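Long-range contacts in nucleocapsid (Crimean-congo hemorrhagic fever virus, PDB 4AKL), which probably binds double- and single-stranded RNA to package the viral genome and probably also cuts double-stranded DNA without sequence specificity: residues A[343-348]-A[361-366]; A[115-120]-A[368-373]. All coordinates share one frame; numbering follows the deposited sequence. Where two conformers were deposited one is given.

Contact 1: residues A[343-348]-A[361-366]; sequences KMKKAL and ELFADD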
ATOM      1  N   LYS A 343       9.228  -2.889  24.697  1.00 40.85           N
ATOM      2  CA  LYS A 343      10.284  -1.903  24.955  1.00 40.39           C
ATOM      3  C   LYS A 343      10.265  -0.735  23.990  1.00 38.48           C
ATOM      4  O   LYS A 343      10.556   0.386  24.386  1.00 38.33           O
ATOM      5  CB  LYS A 343      11.685  -2.572  24.931  1.00 41.42           C
ATOM      6  CG  LYS A 343      11.942  -3.503  26.121  1.00 43.90           C
ATOM      7  CD  LYS A 343      13.079  -4.490  25.788  1.00 46.78           C
ATOM      8  CE  LYS A 343      13.502  -5.324  26.989  1.00 49.58           C
ATOM      9  NZ  LYS A 343      12.348  -5.811  27.833  1.00 51.12           N
ATOM     10  N   MET A 344       9.936  -0.977  22.711  1.00 36.53           N
ATOM     11  CA  MET A 344       9.788   0.134  21.734  1.00 34.82           C
ATOM     12  C   MET A 344       8.623   1.015  22.197  1.00 34.37           C
ATOM     13  O   MET A 344       8.717   2.222  22.214  1.00 33.63           O
ATOM     14  CB  MET A 344       9.541  -0.455  20.351  1.00 34.43           C
ATOM     15  CG  MET A 344       9.413   0.486  19.206  1.00 35.12           C
ATOM     16  SD  MET A 344       7.747   1.154  19.067  1.00 36.40           S
ATOM     17  CE  MET A 344       7.031  -0.319  18.317  1.00 35.08           C
ATOM     18  N   LYS A 345       7.533   0.408  22.638  1.00 33.35           N
ATOM     19  CA  LYS A 345       6.372   1.195  22.973  1.00 33.30           C
ATOM     20  C   LYS A 345       6.588   2.061  24.212  1.00 33.45           C
ATOM     21  O   LYS A 345       6.148   3.249  24.235  1.00 32.44           O
ATOM     22  CB  LYS A 345       5.146   0.299  23.085  1.00 34.24           C
ATOM     23  CG  LYS A 345       4.655  -0.135  21.758  1.00 35.86           C
ATOM     24  CD  LYS A 345       3.570  -1.225  21.820  1.00 39.39           C
ATOM     25  CE  LYS A 345       2.229  -0.655  21.969  1.00 41.87           C
ATOM     26  NZ  LYS A 345       1.203  -1.741  22.106  1.00 45.11           N
ATOM     27  N   LYS A 346       7.313   1.499  25.199  1.00 33.27           N
ATOM     28  CA  LYS A 346       7.615   2.185  26.445  0.70 34.18           C
ATOM     29  C   LYS A 346       8.580   3.351  26.251  1.00 33.72           C
ATOM     30  O   LYS A 346       8.544   4.353  27.018  1.00 33.27           O
ATOM     31  CB  LYS A 346       8.191   1.190  27.498  0.70 35.65           C
ATOM     32  CG  LYS A 346       7.242  -0.016  27.834  0.70 37.16           C
ATOM     33  CD  LYS A 346       5.955   0.386  28.593  0.70 38.25           C
ATOM     34  CE  LYS A 346       4.868  -0.730  28.478  0.70 38.40           C
ATOM     35  NZ  LYS A 346       3.553  -0.317  29.093  0.70 37.61           N
ATOM     36  N   ALA A 347       9.442   3.221  25.245  1.00 32.33           N
ATOM     37  CA  ALA A 347      10.400   4.266  24.924  1.00 32.35           C
ATOM     38  C   ALA A 347       9.672   5.493  24.330  1.00 31.72           C
ATOM     39  O   ALA A 347      10.082   6.643  24.587  1.00 32.11           O
ATOM     40  CB  ALA A 347      11.445   3.753  23.954  1.00 31.71           C
ATOM     41  N   LEU A 348       8.608   5.250  23.553  1.00 30.29           N
ATOM     42  CA  LEU A 348       7.763   6.382  23.028  1.00 30.25           C
ATOM     43  C   LEU A 348       7.079   7.103  24.202  1.00 31.39           C
ATOM     44  O   LEU A 348       7.001   8.344  24.192  1.00 32.22           O
ATOM     45  CB  LEU A 348       6.734   5.917  22.014  1.00 29.14           C
ATOM     46  CG  LEU A 348       7.275   5.375  20.685  1.00 28.33           C
ATOM     47  CD1 LEU A 348       6.155   4.762  19.847  1.00 25.66           C
ATOM     48  CD2 LEU A 348       7.958   6.516  19.884  1.00 28.05           C
ATOM     49  N   GLU A 361      -0.110   7.528  20.528  1.00 28.28           N
ATOM     50  CA  GLU A 361      -1.575   7.600  20.515  0.60 28.83           C
ATOM     51  C   GLU A 361      -2.192   7.191  19.177  1.00 28.20           C
ATOM     52  O   GLU A 361      -3.381   6.867  19.125  1.00 28.89           O
ATOM     53  CB  GLU A 361      -2.052   8.962  20.922  0.60 29.61           C
ATOM     54  CG  GLU A 361      -3.580   9.108  21.128  0.60 31.59           C
ATOM     55  CD  GLU A 361      -4.206   8.241  22.292  0.60 32.59           C
ATOM     56  OE1 GLU A 361      -3.600   7.246  22.791  0.60 32.66           O
ATOM     57  OE2 GLU A 361      -5.326   8.575  22.683  0.60 33.08           O
ATOM     58  N   LEU A 362      -1.385   7.179  18.133  1.00 27.12           N
ATOM     59  CA  LEU A 362      -1.818   6.661  16.827  1.00 27.46           C
ATOM     60  C   LEU A 362      -1.969   5.102  16.763  1.00 27.02           C
ATOM     61  O   LEU A 362      -2.737   4.574  15.944  1.00 26.99           O
ATOM     62  CB  LEU A 362      -0.888   7.160  15.731  1.00 25.77           C
ATOM     63  CG  LEU A 362      -0.672   8.666  15.665  1.00 27.21           C
ATOM     64  CD1 LEU A 362       0.299   8.993  14.511  1.00 24.69           C
ATOM     65  CD2 LEU A 362      -1.994   9.445  15.544  1.00 27.11           C
ATOM     66  N   PHE A 363      -1.259   4.378  17.625  1.00 27.19           N
ATOM     67  CA  PHE A 363      -1.317   2.916  17.608  1.00 26.94           C
ATOM     68  C   PHE A 363      -2.707   2.356  17.715  1.00 27.63           C
ATOM     69  O   PHE A 363      -3.473   2.753  18.589  1.00 28.43           O
ATOM     70  CB  PHE A 363      -0.481   2.292  18.734  1.00 26.49           C
ATOM     71  CG  PHE A 363       1.011   2.397  18.551  1.00 26.60           C
ATOM     72  CD1 PHE A 363       1.597   2.310  17.355  1.00 28.33           C
ATOM     73  CD2 PHE A 363       1.844   2.540  19.674  1.00 30.63           C
ATOM     74  CE1 PHE A 363       3.004   2.391  17.199  1.00 29.97           C
ATOM     75  CE2 PHE A 363       3.213   2.635  19.532  1.00 31.19           C
ATOM     76  CZ  PHE A 363       3.795   2.544  18.267  1.00 30.62           C
ATOM     77  N   ALA A 364      -3.033   1.409  16.854  1.00 27.24           N
ATOM     78  CA  ALA A 364      -4.349   0.751  16.938  1.00 29.04           C
ATOM     79  C   ALA A 364      -4.309  -0.690  17.478  1.00 29.91           C
ATOM     80  O   ALA A 364      -5.322  -1.422  17.444  1.00 30.83           O
ATOM     81  CB  ALA A 364      -5.037   0.777  15.547  1.00 28.58           C
ATOM     82  N   ASP A 365      -3.158  -1.112  17.959  1.00 30.55           N
ATOM     83  CA  ASP A 365      -2.960  -2.523  18.350  1.00 31.95           C
ATOM     84  C   ASP A 365      -4.037  -3.081  19.272  1.00 32.67           C
ATOM     85  O   ASP A 365      -4.472  -4.192  19.092  1.00 33.00           O
ATOM     86  CB  ASP A 365      -1.595  -2.734  19.036  1.00 32.19           C
ATOM     87  CG  ASP A 365      -0.419  -2.268  18.134  1.00 34.11           C
ATOM     88  OD1 ASP A 365      -0.286  -1.076  17.890  1.00 34.34           O
ATOM     89  OD2 ASP A 365       0.329  -3.118  17.649  1.00 39.52           O
ATOM     90  N   ASP A 366      -4.452  -2.302  20.240  1.00 33.36           N
ATOM     91  CA  ASP A 366      -5.375  -2.759  21.270  1.00 35.24           C
ATOM     92  C   ASP A 366      -6.776  -2.276  21.080  1.00 35.48           C
ATOM     93  O   ASP A 366      -7.676  -2.713  21.817  1.00 36.54           O
ATOM     94  CB  ASP A 366      -4.862  -2.290  22.644  1.00 35.98           C
ATOM     95  CG  ASP A 366      -3.631  -3.069  23.106  1.00 38.58           C
ATOM     96  OD1 ASP A 366      -3.500  -4.282  22.775  1.00 42.86           O
ATOM     97  OD2 ASP A 366      -2.803  -2.480  23.808  1.00 42.14           O
TER

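Contact 2: residues A[115-120]-A[368-373]; sequences VEVPKI and FQQNRI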
ATOM      1  N   VAL A 115     -10.457   1.757  15.338  1.00 28.33           N
ATOM      2  CA  VAL A 115     -11.432   0.801  15.849  1.00 30.05           C
ATOM      3  C   VAL A 115     -12.137   0.005  14.739  1.00 31.40           C
ATOM      4  O   VAL A 115     -12.279  -1.198  14.857  1.00 31.43           O
ATOM      5  CB  VAL A 115     -12.497   1.541  16.696  1.00 30.73           C
ATOM      6  CG1 VAL A 115     -13.570   0.613  17.174  1.00 31.27           C
ATOM      7  CG2 VAL A 115     -11.819   2.293  17.936  1.00 30.48           C
ATOM      8  N   GLU A 116     -12.564   0.702  13.674  1.00 32.68           N
ATOM      9  CA  GLU A 116     -13.443   0.117  12.647  1.00 34.69           C
ATOM     10  C   GLU A 116     -12.815   0.014  11.275  1.00 33.67           C
ATOM     11  O   GLU A 116     -11.873   0.776  10.896  1.00 33.39           O
ATOM     12  CB  GLU A 116     -14.715   0.942  12.451  1.00 36.28           C
ATOM     13  CG  GLU A 116     -15.449   1.475  13.697  1.00 40.38           C
ATOM     14  CD  GLU A 116     -16.371   0.447  14.371  1.00 44.32           C
ATOM     15  OE1 GLU A 116     -16.317  -0.755  13.973  1.00 44.74           O
ATOM     16  OE2 GLU A 116     -17.140   0.857  15.300  1.00 46.10           O
ATOM     17  N   VAL A 117     -13.370  -0.920  10.533  1.00 34.74           N
ATOM     18  CA  VAL A 117     -13.127  -1.109   9.140  1.00 35.06           C
ATOM     19  C   VAL A 117     -13.421   0.203   8.412  1.00 35.06           C
ATOM     20  O   VAL A 117     -14.403   0.884   8.723  1.00 36.17           O
ATOM     21  CB  VAL A 117     -14.031  -2.246   8.593  1.00 36.93           C
ATOM     22  CG1 VAL A 117     -13.969  -2.296   7.051  1.00 38.65           C
ATOM     23  CG2 VAL A 117     -13.634  -3.608   9.242  1.00 35.86           C
ATOM     24  N   PRO A 118     -12.587   0.578   7.462  1.00 34.57           N
ATOM     25  CA  PRO A 118     -12.887   1.787   6.729  1.00 35.67           C
ATOM     26  C   PRO A 118     -14.013   1.607   5.702  1.00 37.76           C
ATOM     27  O   PRO A 118     -14.251   0.512   5.221  1.00 38.62           O
ATOM     28  CB  PRO A 118     -11.588   2.090   6.010  1.00 34.45           C
ATOM     29  CG  PRO A 118     -10.898   0.853   5.876  1.00 33.70           C
ATOM     30  CD  PRO A 118     -11.299  -0.008   7.038  1.00 34.08           C
ATOM     31  N   LYS A 119     -14.692   2.693   5.394  1.00 39.33           N
ATOM     32  CA  LYS A 119     -15.577   2.757   4.222  1.00 41.96           C
ATOM     33  C   LYS A 119     -14.698   2.722   2.979  1.00 41.32           C
ATOM     34  O   LYS A 119     -13.532   3.166   2.994  1.00 40.35           O
ATOM     35  CB  LYS A 119     -16.396   4.026   4.263  1.00 43.53           C
ATOM     36  CG  LYS A 119     -17.407   4.018   5.430  1.00 47.49           C
ATOM     37  CD  LYS A 119     -17.705   5.451   6.022  1.00 51.30           C
ATOM     38  CE  LYS A 119     -16.883   5.691   7.325  1.00 51.34           C
ATOM     39  NZ  LYS A 119     -16.662   7.154   7.709  1.00 53.31           N
ATOM     40  N   ILE A 120     -15.238   2.226   1.883  1.00 42.35           N
ATOM     41  CA  ILE A 120     -14.439   2.076   0.689  1.00 41.72           C
ATOM     42  C   ILE A 120     -13.923   3.471   0.214  1.00 41.22           C
ATOM     43  O   ILE A 120     -12.837   3.560  -0.287  1.00 38.90           O
ATOM     44  CB  ILE A 120     -15.216   1.297  -0.404  1.00 43.84           C
ATOM     45  CG1 ILE A 120     -14.323   0.918  -1.585  1.00 44.34           C
ATOM     46  CG2 ILE A 120     -16.403   2.109  -0.896  1.00 45.46           C
ATOM     47  CD1 ILE A 120     -13.238  -0.037  -1.274  1.00 43.69           C
ATOM     48  N   PHE A 368      -8.384  -1.924  17.703  1.00 34.11           N
ATOM     49  CA  PHE A 368      -9.010  -2.412  16.447  1.00 34.41           C
ATOM     50  C   PHE A 368      -9.809  -3.703  16.660  1.00 36.18           C
ATOM     51  O   PHE A 368      -9.271  -4.693  17.076  1.00 36.21           O
ATOM     52  CB  PHE A 368      -7.942  -2.570  15.300  1.00 32.78           C
ATOM     53  CG  PHE A 368      -8.559  -2.661  13.873  1.00 31.68           C
ATOM     54  CD1 PHE A 368      -9.004  -1.546  13.229  1.00 29.09           C
ATOM     55  CD2 PHE A 368      -8.698  -3.892  13.225  1.00 32.27           C
ATOM     56  CE1 PHE A 368      -9.561  -1.628  11.967  1.00 29.80           C
ATOM     57  CE2 PHE A 368      -9.243  -3.996  11.946  1.00 29.97           C
ATOM     58  CZ  PHE A 368      -9.682  -2.888  11.309  1.00 29.24           C
ATOM     59  N   GLN A 369     -11.096  -3.651  16.352  1.00 37.88           N
ATOM     60  CA  GLN A 369     -12.019  -4.673  16.732  1.00 39.99           C
ATOM     61  C   GLN A 369     -12.222  -5.825  15.692  1.00 40.64           C
ATOM     62  O   GLN A 369     -12.974  -6.753  15.969  1.00 42.89           O
ATOM     63  CB  GLN A 369     -13.357  -4.010  17.076  1.00 41.37           C
ATOM     64  CG  GLN A 369     -13.264  -3.118  18.299  1.00 42.81           C
ATOM     65  CD  GLN A 369     -14.585  -2.492  18.722  1.00 45.46           C
ATOM     66  OE1 GLN A 369     -15.574  -2.498  17.973  1.00 45.43           O
ATOM     67  NE2 GLN A 369     -14.604  -1.927  19.949  1.00 46.59           N
ATOM     68  N   GLN A 370     -11.574  -5.762  14.540  1.00 39.26           N
ATOM     69  CA  GLN A 370     -11.780  -6.744  13.465  1.00 39.93           C
ATOM     70  C   GLN A 370     -10.454  -7.369  13.015  1.00 38.27           C
ATOM     71  O   GLN A 370      -9.387  -7.057  13.549  1.00 35.83           O
ATOM     72  CB  GLN A 370     -12.476  -6.047  12.273  1.00 40.46           C
ATOM     73  CG  GLN A 370     -13.829  -5.346  12.612  1.00 42.95           C
ATOM     74  CD  GLN A 370     -14.887  -6.315  12.975  1.00 46.91           C
ATOM     75  OE1 GLN A 370     -14.914  -7.450  12.453  1.00 48.76           O
ATOM     76  NE2 GLN A 370     -15.795  -5.899  13.887  1.00 48.97           N
ATOM     77  N   ASN A 371     -10.528  -8.254  12.016  1.00 39.00           N
ATOM     78  CA  ASN A 371      -9.320  -8.810  11.407  1.00 38.35           C
ATOM     79  C   ASN A 371      -8.469  -7.660  10.857  1.00 37.76           C
ATOM     80  O   ASN A 371      -8.959  -6.829  10.128  1.00 36.43           O
ATOM     81  CB  ASN A 371      -9.674  -9.783  10.302  1.00 39.62           C
ATOM     82  CG  ASN A 371      -8.482 -10.572   9.816  1.00 38.88           C
ATOM     83  OD1 ASN A 371      -7.437 -10.019   9.516  1.00 38.77           O
ATOM     84  ND2 ASN A 371      -8.640 -11.862   9.732  1.00 40.81           N
ATOM     85  N   ARG A 372      -7.192  -7.650  11.233  1.00 37.11           N
ATOM     86  CA  ARG A 372      -6.262  -6.613  10.853  1.00 37.24           C
ATOM     87  C   ARG A 372      -6.061  -6.408   9.410  1.00 36.14           C
ATOM     88  O   ARG A 372      -5.650  -5.347   9.006  1.00 35.26           O
ATOM     89  CB  ARG A 372      -4.872  -6.898  11.455  1.00 37.33           C
ATOM     90  CG  ARG A 372      -4.587  -6.206  12.741  1.00 40.98           C
ATOM     91  CD  ARG A 372      -5.704  -6.275  13.689  1.00 46.58           C
ATOM     92  NE  ARG A 372      -5.426  -6.020  15.119  1.00 52.84           N
ATOM     93  CZ  ARG A 372      -4.304  -5.549  15.720  1.00 54.28           C
ATOM     94  NH1 ARG A 372      -3.159  -5.215  15.096  1.00 53.83           N
ATOM     95  NH2 ARG A 372      -4.344  -5.419  17.045  1.00 55.87           N
ATOM     96  N   ILE A 373      -6.331  -7.416   8.611  1.00 36.44           N
ATOM     97  CA  ILE A 373      -6.212  -7.281   7.192  1.00 36.31           C
ATOM     98  C   ILE A 373      -7.130  -6.126   6.707  1.00 36.02           C
ATOM     99  O   ILE A 373      -6.873  -5.486   5.657  1.00 35.70           O
ATOM    100  CB  ILE A 373      -6.523  -8.654   6.513  1.00 37.67           C
ATOM    101  CG1 ILE A 373      -6.005  -8.723   5.068  1.00 40.34           C
ATOM    102  CG2 ILE A 373      -8.051  -8.946   6.549  1.00 39.34           C
ATOM    103  CD1 ILE A 373      -4.443  -8.525   4.842  1.00 41.05           C
TER

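Contact 1: residues A[343-348]-A[361-366]
Lys-345 and Phe-363 face each other where the helical turns 343-348 meet the loop 361-366, with the CA of Lys-345 and the CA of Phe-363 9.5 Å apart, so side chains alone bridge the gap and no hydrogen bond crosses it. The ring of Phe-363 is the centre of the contact. Its CG stands anti to its own carbonyl carbon (chi1 -72°), which sends the ring from the loop into the helix surface. There three residues from neighbouring turns receive its far end. Leu-348 comes closest, its CD1 branch lying 3.6 Å from CZ of Phe-363 and equally near CE2. Met-344 brings its sulfur to the same corner, with SD 4.3 Å from CZ of Phe-363. Lys-345 contributes its aliphatic chain: CG is 3.8 Å from CE2 of Phe-363, and CE passes near CD2. A bend at chi3 (86°) carries this lysine along the ring and lets the amine emerge beside the two aspartates. NZ of Lys-345 stays 4.5 Å from OD1 of Asp-365 and 4.4 Å from OD2 of Asp-366, too far for a salt bridge, though the opposite charges probably attract. Asp-365 has a firmer partner further along the same connection: its OD1 accepts a hydrogen bond from the backbone N of Ala-382. The ring is further enclosed by Tyr-360, which meets it edge-to-face, and by Leu-380, while Phe-330 of helix 324-336 and Leu-359 flank Leu-348. Altogether the arrangement is part of the buried packing in a largely helical fold: the chain leaves helix 341-350, turns through helix 355-360, and inserts an aromatic side chain back against the first helix.

Contact 2: residues A[115-120]-A[368-373]
Val-115 and Gln-369 supply the one hydrogen bond between the loops 115-120 and 368-373: N of Gln-369 donates to O of Val-115 over 3.1 Å. It is nearly straight, 175° at the hydrogen, and lies in the carbonyl plane on a lone pair. Close to this bond the backbones almost touch, CA of Val-115 being 4.1 Å from CA of Phe-368. A second polar element is a bond inside one loop, an Asx turn in which OD1 of Asn-371 accepts from N of Ile-373 at 3.0 Å and shapes the entry to the 3-10 turn. Contacts of the aromatic ring form another group. Phe-368 holds its CG anti to the backbone N (chi1 -163°), laying the ring beside the opposite main chain. O of Glu-116 reaches the rim of the ring close to its plane, 3.5 Å from CE1 of Phe-368, and O of Val-115 approaches CD1 obliquely. Side-chain packing completes the interface on its more exposed side. Val-115 and Gln-369 extend together in one direction, CG1 of Val-115 lying against the amide of Gln-369, 3.6 Å from its CD. The aliphatic pair is Val-117 with Gln-370: the valine lies roughly perpendicular to the glutamine, its CG2 resting 3.8 Å from CG of Gln-370, whose chain bends at chi2 (-67°). A triethylene glycol, probably left from crystallisation, lies about 4 Å from the side chain of Val-117. The loop 115-120 itself links helix 110-113 to helix 120-136, with Lys-119 as N-cap of the latter. Arg-298 of helix 295-301 bonds to O of Pro-118, whereas the loop 368-373, on its way from helix 355-360 to helix 385-392, is tied to Asp-447 through N of Arg-372.

Along the chain the order is 115-120, 343-348, 361-366, 368-373, so both segments of contact 1 fall within the long, mostly helical part of the chain that contact 2 brings together, which also includes the DEVD motif at Asp-266 to Asp-269. The contact centres are 18 Å apart. Residues 361-366 and 368-373 are separated by Ser-367 alone and belong to one connection between helices 355-360 and 385-392. That connection faces helix 341-350 in contact 1 and the loop leading into helix 120-136 in contact 2. Met-375 touches both Ala-364 and Phe-368, and Tyr-110 and Lys-114 bond to Leu-362 and Glu-361, so the connection joins the region round helix 110-113 to helix 341-350, far apart in sequence.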